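Local coordinates for putative aliphatic sulfonates-binding protein (Escherichia coli, PDB 2X26), which probably binds aliphatic sulfonates in the periplasm as the solute-capturing component of an ABC-type alkanesulfonate import system, at residues A190-A195 with R281-Q286; Q44-L49 with A72-V77; P63-Q68 with Q262-L267. All coordinates share one frame; numbering follows the deposited sequence.

Contact 1: A190-A195 with R281-Q286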
# COMPACT_ATOMS: atom_id res chain seq x y z
N ALA A 190 3.86 7.85 8.49
CA ALA A 190 4.12 8.02 9.92
C ALA A 190 3.52 9.32 10.38
O ALA A 190 3.20 10.14 9.57
CB ALA A 190 5.62 8.06 10.19
N ALA A 191 3.38 9.51 11.69
CA ALA A 191 3.10 10.84 12.21
C ALA A 191 4.32 11.76 12.03
O ALA A 191 5.48 11.32 12.16
CB ALA A 191 2.70 10.76 13.68
N ARG A 192 4.06 13.03 11.69
CA ARG A 192 5.17 13.92 11.42
C ARG A 192 6.18 14.05 12.56
O ARG A 192 7.39 14.03 12.32
CB ARG A 192 4.68 15.26 10.89
CG ARG A 192 5.82 16.19 10.45
CD ARG A 192 5.28 17.60 10.23
NE ARG A 192 4.04 17.57 9.45
CZ ARG A 192 4.00 17.70 8.13
NH1 ARG A 192 5.14 17.85 7.44
NH2 ARG A 192 2.82 17.63 7.49
N PRO A 193 5.72 14.13 13.82
CA PRO A 193 6.72 14.32 14.87
C PRO A 193 7.62 13.11 14.99
O PRO A 193 8.83 13.26 15.28
CB PRO A 193 5.85 14.47 16.14
CG PRO A 193 4.62 15.04 15.66
CD PRO A 193 4.36 14.32 14.34
N TYR A 194 7.09 11.90 14.75
CA TYR A 194 7.92 10.70 14.86
C TYR A 194 8.93 10.64 13.74
O TYR A 194 10.05 10.22 13.97
CB TYR A 194 7.07 9.42 14.77
CG TYR A 194 7.78 8.11 15.08
CD1 TYR A 194 7.85 7.63 16.40
CD2 TYR A 194 8.35 7.32 14.07
CE1 TYR A 194 8.48 6.42 16.71
CE2 TYR A 194 9.02 6.10 14.39
CZ TYR A 194 9.07 5.65 15.70
OH TYR A 194 9.66 4.43 16.02
N ALA A 195 8.52 11.03 12.54
CA ALA A 195 9.42 11.02 11.40
C ALA A 195 10.55 12.07 11.63
O ALA A 195 11.72 11.77 11.35
CB ALA A 195 8.65 11.32 10.14
N ARG A 281 1.37 17.68 -1.31
CA ARG A 281 2.76 18.02 -1.11
C ARG A 281 3.09 18.45 0.32
O ARG A 281 4.20 18.22 0.76
CB ARG A 281 3.22 19.09 -2.10
CG ARG A 281 3.33 18.50 -3.53
CD ARG A 281 3.31 19.64 -4.51
NE ARG A 281 3.32 19.20 -5.90
CZ ARG A 281 2.23 19.05 -6.65
NH1 ARG A 281 1.01 19.23 -6.15
NH2 ARG A 281 2.36 18.70 -7.93
N GLN A 282 2.13 19.03 1.04
CA GLN A 282 2.33 19.44 2.44
C GLN A 282 2.56 18.21 3.36
O GLN A 282 3.18 18.33 4.44
CB GLN A 282 1.10 20.27 2.92
CG GLN A 282 1.23 21.03 4.28
CD GLN A 282 0.99 20.19 5.55
OE1 GLN A 282 0.18 19.23 5.57
NE2 GLN A 282 1.69 20.56 6.62
N ARG A 283 2.09 17.04 2.90
CA ARG A 283 2.17 15.80 3.66
C ARG A 283 3.37 14.93 3.26
O ARG A 283 3.48 13.82 3.74
CB ARG A 283 0.88 14.96 3.50
CG ARG A 283 -0.40 15.66 3.97
CD ARG A 283 -0.39 15.95 5.47
NE ARG A 283 -1.76 15.99 6.01
CZ ARG A 283 -2.61 17.00 5.86
NH1 ARG A 283 -2.27 18.08 5.16
NH2 ARG A 283 -3.83 16.93 6.40
N ILE A 284 4.24 15.43 2.37
CA ILE A 284 5.42 14.68 1.96
C ILE A 284 6.57 14.96 2.94
O ILE A 284 6.89 16.12 3.21
CB ILE A 284 5.75 14.93 0.46
CG1 ILE A 284 4.71 14.19 -0.38
CG2 ILE A 284 7.13 14.39 0.10
CD1 ILE A 284 4.72 14.52 -1.81
N TRP A 285 7.12 13.90 3.55
CA TRP A 285 8.27 14.04 4.43
C TRP A 285 9.54 14.11 3.60
O TRP A 285 9.80 13.21 2.77
CB TRP A 285 8.33 12.90 5.44
CG TRP A 285 9.52 12.93 6.41
CD1 TRP A 285 9.77 13.88 7.34
CD2 TRP A 285 10.58 11.97 6.50
NE1 TRP A 285 10.95 13.57 8.02
CE2 TRP A 285 11.45 12.39 7.53
CE3 TRP A 285 10.88 10.77 5.80
CZ2 TRP A 285 12.61 11.67 7.90
CZ3 TRP A 285 12.02 10.03 6.16
CH2 TRP A 285 12.89 10.49 7.20
N GLN A 286 10.26 15.22 3.77
CA GLN A 286 11.62 15.35 3.24
C GLN A 286 12.56 14.64 4.21
O GLN A 286 12.65 15.01 5.40
CB GLN A 286 11.98 16.83 3.08
CG GLN A 286 11.08 17.56 2.10
CD GLN A 286 11.33 17.14 0.66
OE1 GLN A 286 12.40 17.42 0.12
NE2 GLN A 286 10.35 16.48 0.02
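The guanidinium of Arg192 takes the backbone carbonyl of Gln282 at its edge, while one face of the Trp285 indole receives the methyl of Ala195. In the first pairing NH2 of Arg192 donates to O of Gln282 over 3.1 Å, nearly straight at 163° at the hydrogen. The acceptor lies close to the guanidinium plane, although the donor sits well out of the carbonyl plane. Arg192 gets there by leaving the helix start extended, CG anti to the backbone N (chi1 -174°), then bending at chi3. Its NH2 also forms a salt bridge with Asp73, which probably offsets the like charge of Arg283, whose NE is 5.1 Å from Arg192 NH2. The Gln282 side chain crosses that of Arg192 at about a right angle; its NE2 comes within 3.3 Å of Arg192 NH2, but both are donors and no bond results. Its OE1 instead accepts a weak bond from Arg283 NH1, an arginine whose NH2 reaches Ala72 O.

At the indole, Ala195 CB stands 3.9 Å from the centroid of the five-membered ring of Trp285, a CH-pi contact almost directly above that ring, 9° off its normal. Beside it, O of Ala195 approaches CZ2 of Trp285 at 3.6 Å. Val77 also packs against both residues.

Backbone bonds from Arg283 and Trp285 to Tyr76 lay residues 283-285 along strand 74-80, whose other neighbour, 186-191, is followed by helix 192-197, with Ala191 at the N-cap. A chain returning late to the first lobe's sheet in this way fits the type 2 periplasmic binding-protein fold.

Contact 2: Q44-L49 with A72-V77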
# COMPACT_ATOMS: atom_id res chain seq x y z
N GLN A 44 -8.36 1.22 8.65
CA GLN A 44 -8.23 0.87 10.06
C GLN A 44 -6.82 1.14 10.57
O GLN A 44 -6.64 1.64 11.70
CB GLN A 44 -8.56 -0.61 10.29
CG GLN A 44 -10.04 -0.94 10.05
CD GLN A 44 -10.35 -1.39 8.62
OE1 GLN A 44 -9.86 -0.83 7.65
NE2 GLN A 44 -11.21 -2.42 8.49
N MET A 45 -5.80 0.85 9.75
CA MET A 45 -4.41 1.11 10.16
C MET A 45 -4.22 2.61 10.36
O MET A 45 -3.54 3.05 11.30
CB MET A 45 -3.40 0.56 9.13
CG MET A 45 -1.89 0.80 9.49
SD MET A 45 -1.27 2.42 8.96
CE MET A 45 -0.02 2.81 10.16
N LEU A 46 -4.80 3.41 9.48
CA LEU A 46 -4.51 4.85 9.54
C LEU A 46 -5.21 5.50 10.74
O LEU A 46 -4.73 6.47 11.28
CB LEU A 46 -4.89 5.57 8.26
CG LEU A 46 -3.98 5.21 7.06
CD1 LEU A 46 -4.41 5.99 5.80
CD2 LEU A 46 -2.45 5.33 7.28
N GLU A 47 -6.35 4.94 11.11
CA GLU A 47 -7.04 5.32 12.34
C GLU A 47 -6.10 5.12 13.54
O GLU A 47 -5.96 6.00 14.40
CB GLU A 47 -8.35 4.53 12.49
CG GLU A 47 -9.34 4.95 11.37
CD GLU A 47 -10.73 4.32 11.42
OE1 GLU A 47 -10.91 3.23 12.01
OE2 GLU A 47 -11.66 4.96 10.84
N ALA A 48 -5.45 3.98 13.59
CA ALA A 48 -4.50 3.70 14.65
C ALA A 48 -3.30 4.66 14.60
O ALA A 48 -2.86 5.18 15.63
CB ALA A 48 -4.02 2.20 14.56
N LEU A 49 -2.80 4.92 13.40
CA LEU A 49 -1.71 5.86 13.27
C LEU A 49 -2.10 7.23 13.78
O LEU A 49 -1.28 7.96 14.39
CB LEU A 49 -1.29 5.92 11.78
CG LEU A 49 0.15 6.42 11.49
CD1 LEU A 49 1.27 5.62 12.12
CD2 LEU A 49 0.33 6.34 9.99
N ALA A 72 -6.01 14.55 9.12
CA ALA A 72 -4.90 13.85 9.75
C ALA A 72 -3.58 14.40 9.22
O ALA A 72 -3.45 14.71 8.01
CB ALA A 72 -5.01 12.36 9.60
N ASP A 73 -2.62 14.58 10.11
CA ASP A 73 -1.33 15.19 9.71
C ASP A 73 -0.31 14.09 9.36
O ASP A 73 0.90 14.30 9.45
CB ASP A 73 -0.79 16.12 10.79
CG ASP A 73 0.42 16.97 10.31
OD1 ASP A 73 0.59 17.21 9.08
OD2 ASP A 73 1.22 17.38 11.18
N LEU A 74 -0.78 12.97 8.87
CA LEU A 74 0.12 11.83 8.59
C LEU A 74 0.94 12.08 7.35
O LEU A 74 0.40 12.54 6.34
CB LEU A 74 -0.72 10.62 8.34
CG LEU A 74 -1.71 10.37 9.44
CD1 LEU A 74 -2.55 9.15 9.02
CD2 LEU A 74 -0.99 10.11 10.78
N VAL A 75 2.23 11.79 7.40
CA VAL A 75 3.14 12.17 6.32
C VAL A 75 3.55 10.94 5.55
O VAL A 75 3.69 9.84 6.15
CB VAL A 75 4.38 12.90 6.83
CG1 VAL A 75 3.98 14.25 7.42
CG2 VAL A 75 5.17 12.09 7.86
N TYR A 76 3.77 11.12 4.23
CA TYR A 76 4.31 10.06 3.39
C TYR A 76 5.82 10.03 3.59
O TYR A 76 6.52 11.00 3.24
CB TYR A 76 4.01 10.36 1.93
CG TYR A 76 2.55 10.49 1.57
CD1 TYR A 76 1.79 9.36 1.18
CD2 TYR A 76 1.94 11.72 1.55
CE1 TYR A 76 0.43 9.48 0.82
CE2 TYR A 76 0.58 11.86 1.21
CZ TYR A 76 -0.17 10.74 0.84
OH TYR A 76 -1.50 10.86 0.48
N VAL A 77 6.32 8.95 4.17
CA VAL A 77 7.74 8.82 4.40
C VAL A 77 8.46 8.04 3.28
O VAL A 77 9.68 8.17 3.14
CB VAL A 77 8.11 8.21 5.80
CG1 VAL A 77 7.85 9.22 6.98
CG2 VAL A 77 7.45 6.81 6.02
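Leu74, whose CB points toward helix 42-51, meets two leucines one turn apart, Leu46 and Leu49, with its forked end. The closer fit is with Leu49, where CG stands 3.9 Å from CD2 of Leu74. CD2 of Leu49 follows, 4.1 Å from each of the two methyls of Leu74, so this branch bears on both prongs of the fork. Leu49 offers it because CG lies anti to the backbone N (chi1 -158°) on a CB that already faces the strand.

Leu46 fits more loosely. Its CD2 is 4.2 Å from CD1 of Leu74, and that same methyl lies 4.1 Å from the backbone O of Leu46; the two side chains cross obliquely, with CD1 of Leu74 as the shared point. No hydrogen bond spans the two segments, and all three leucines are buried. Between them on the helix, Glu47 turns its CB away from the strand and is exposed, marking the solvent side.

Neighbouring elements enclose the leucines. Leu46 also rests on Pro63 and Ala67 of helix 62-69, Leu49 on Leu189 of strand 186-191, and Leu74 on Asn50. Helix 42-51 is the connection of a beta-alpha-beta crossover, joining parallel strands 33-38 and 56-59 past strand 4-9 between them. Here it packs against Leu74 of strand 74-80, giving the helix-on-sheet layering of an alpha/beta lobe in a type 2 periplasmic binding protein.

Contact 3: P63-Q68 with Q262-L267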
# COMPACT_ATOMS: atom_id res chain seq x y z
N PRO A 63 -6.12 4.91 0.80
CA PRO A 63 -6.48 5.23 2.19
C PRO A 63 -5.93 6.55 2.73
O PRO A 63 -6.65 7.23 3.45
CB PRO A 63 -6.02 3.99 2.98
CG PRO A 63 -6.16 2.82 1.94
CD PRO A 63 -5.73 3.49 0.63
N PRO A 64 -4.67 6.93 2.42
CA PRO A 64 -4.17 8.17 2.99
C PRO A 64 -4.93 9.39 2.55
O PRO A 64 -4.95 10.39 3.28
CB PRO A 64 -2.77 8.31 2.40
CG PRO A 64 -2.37 6.91 2.04
CD PRO A 64 -3.63 6.18 1.71
N ILE A 65 -5.50 9.35 1.34
CA ILE A 65 -6.25 10.52 0.85
C ILE A 65 -7.46 10.73 1.77
O ILE A 65 -7.75 11.88 2.20
CB ILE A 65 -6.72 10.32 -0.62
CG1 ILE A 65 -5.51 10.22 -1.51
CG2 ILE A 65 -7.67 11.48 -1.03
CD1 ILE A 65 -5.80 9.74 -3.01
N PHE A 66 -8.18 9.66 2.08
CA PHE A 66 -9.31 9.78 3.05
C PHE A 66 -8.89 10.35 4.41
O PHE A 66 -9.54 11.25 4.93
CB PHE A 66 -9.99 8.43 3.27
CG PHE A 66 -10.85 8.00 2.15
CD1 PHE A 66 -12.21 8.19 2.20
CD2 PHE A 66 -10.28 7.40 1.04
CE1 PHE A 66 -13.00 7.79 1.14
CE2 PHE A 66 -11.08 7.00 -0.02
CZ PHE A 66 -12.44 7.21 0.03
N ALA A 67 -7.79 9.84 4.96
CA ALA A 67 -7.35 10.32 6.29
C ALA A 67 -6.91 11.80 6.23
O ALA A 67 -7.24 12.61 7.09
CB ALA A 67 -6.19 9.38 6.84
N GLN A 68 -6.18 12.16 5.18
CA GLN A 68 -5.63 13.49 5.13
C GLN A 68 -6.74 14.47 4.84
O GLN A 68 -6.74 15.61 5.33
CB GLN A 68 -4.44 13.56 4.14
CG GLN A 68 -3.29 12.58 4.65
CD GLN A 68 -2.23 12.23 3.59
OE1 GLN A 68 -2.44 12.38 2.36
NE2 GLN A 68 -1.08 11.76 4.08
N GLN A 262 -1.53 13.76 -6.14
CA GLN A 262 -2.43 14.94 -6.10
C GLN A 262 -3.58 14.76 -7.07
O GLN A 262 -4.74 15.06 -6.72
CB GLN A 262 -1.68 16.25 -6.39
CG GLN A 262 -2.55 17.53 -6.18
CD GLN A 262 -3.03 17.66 -4.75
OE1 GLN A 262 -2.21 17.86 -3.85
NE2 GLN A 262 -4.35 17.55 -4.53
N GLN A 263 -3.27 14.24 -8.27
CA GLN A 263 -4.29 13.97 -9.29
C GLN A 263 -5.39 13.06 -8.71
O GLN A 263 -6.60 13.30 -8.88
CB GLN A 263 -3.66 13.32 -10.55
CG GLN A 263 -3.05 14.26 -11.62
CD GLN A 263 -2.05 13.54 -12.55
OE1 GLN A 263 -2.26 12.39 -12.95
NE2 GLN A 263 -0.95 14.21 -12.86
N THR A 264 -4.97 11.98 -8.04
CA THR A 264 -5.95 11.05 -7.48
C THR A 264 -6.79 11.71 -6.36
O THR A 264 -8.01 11.50 -6.24
CB THR A 264 -5.26 9.78 -6.93
OG1 THR A 264 -4.50 9.18 -8.01
CG2 THR A 264 -6.31 8.77 -6.41
N ALA A 265 -6.12 12.51 -5.53
CA ALA A 265 -6.86 13.24 -4.48
C ALA A 265 -7.89 14.16 -5.13
O ALA A 265 -9.05 14.19 -4.69
CB ALA A 265 -5.94 14.01 -3.57
N ASP A 266 -7.49 14.84 -6.20
CA ASP A 266 -8.45 15.69 -6.92
C ASP A 266 -9.61 14.89 -7.48
O ASP A 266 -10.77 15.29 -7.29
CB ASP A 266 -7.79 16.51 -8.02
CG ASP A 266 -6.69 17.43 -7.50
OD1 ASP A 266 -6.63 17.73 -6.29
OD2 ASP A 266 -5.87 17.85 -8.34
N LEU A 267 -9.32 13.76 -8.13
CA LEU A 267 -10.36 12.88 -8.67
C LEU A 267 -11.35 12.44 -7.58
O LEU A 267 -12.58 12.49 -7.78
CB LEU A 267 -9.73 11.63 -9.29
CG LEU A 267 -10.68 10.65 -10.01
CD1 LEU A 267 -11.40 11.38 -11.17
CD2 LEU A 267 -9.98 9.35 -10.50
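This is a small, buried helix-helix contact in which Ile65 of helix 62-69 lodges against Thr264 and Ala265 of helix 255-270. It belongs to the two-lobed type 2 periplasmic binding-protein fold: helix 62-69 packs with the first lobe's sheet and helix 42-51, whereas helix 255-270 also touches helix 115-126 through Thr264 and Leu267, so it bridges toward the second lobe.

The backbones come close, with CA of Ile65 6.0 Å from CA of Ala265, consistent with the small side chain of Ala265. Both arms of Ile65 are used. CD1, at the end of the longer arm, abuts CG2 of Thr264 at 3.6 Å and lies 3.8 Å from the backbone N of Ala265. The shorter arm, CG2, rests on the alanine, 4.0 Å from its CB. Thr264 presents a methyl and not its hydroxyl here because CG2 lies anti to the backbone N, while OG1 (chi1 -57°) is turned beside that N and makes a weak hydrogen bond to Leu260 O in its own helix. Cutting Ile65 back to an alanine removes both arms, and would probably open a gap between the helices that leaves the Thr264 methyl without its apolar partner.

Along helix 255-270, Gln262 and Asp266, one turn apart, are hydrogen-bonded to each other. Asp266 is in a salt bridge with Lys277, and NE2 of Gln262 also bonds Val278 O. That NE2 meets OD1 of Asp266 at 2.9 Å, arriving from above the carboxylate plane, 38° out of it.

From the N terminus, contact 2 closes first, as helix 42-51 is met by segment 72-77. Segment 63-68 lies inside that loop but pairs far downstream with 262-267, so contact 3 crosses contact 2. Contact 1 opens at 190-195, after contact 2 has closed, and ends at 281-286, beyond 262-267; it therefore crosses contact 3 and stands in series with contact 2. The contacts also touch directly: Gln68 NE2 bonds Leu74 O, and Arg192 CZ packs on Val75 CG1. Together the three tie the first lobe's sheet, its helices 42-51 and 62-69, helix 255-270 and the chain after it into one continuous packed region.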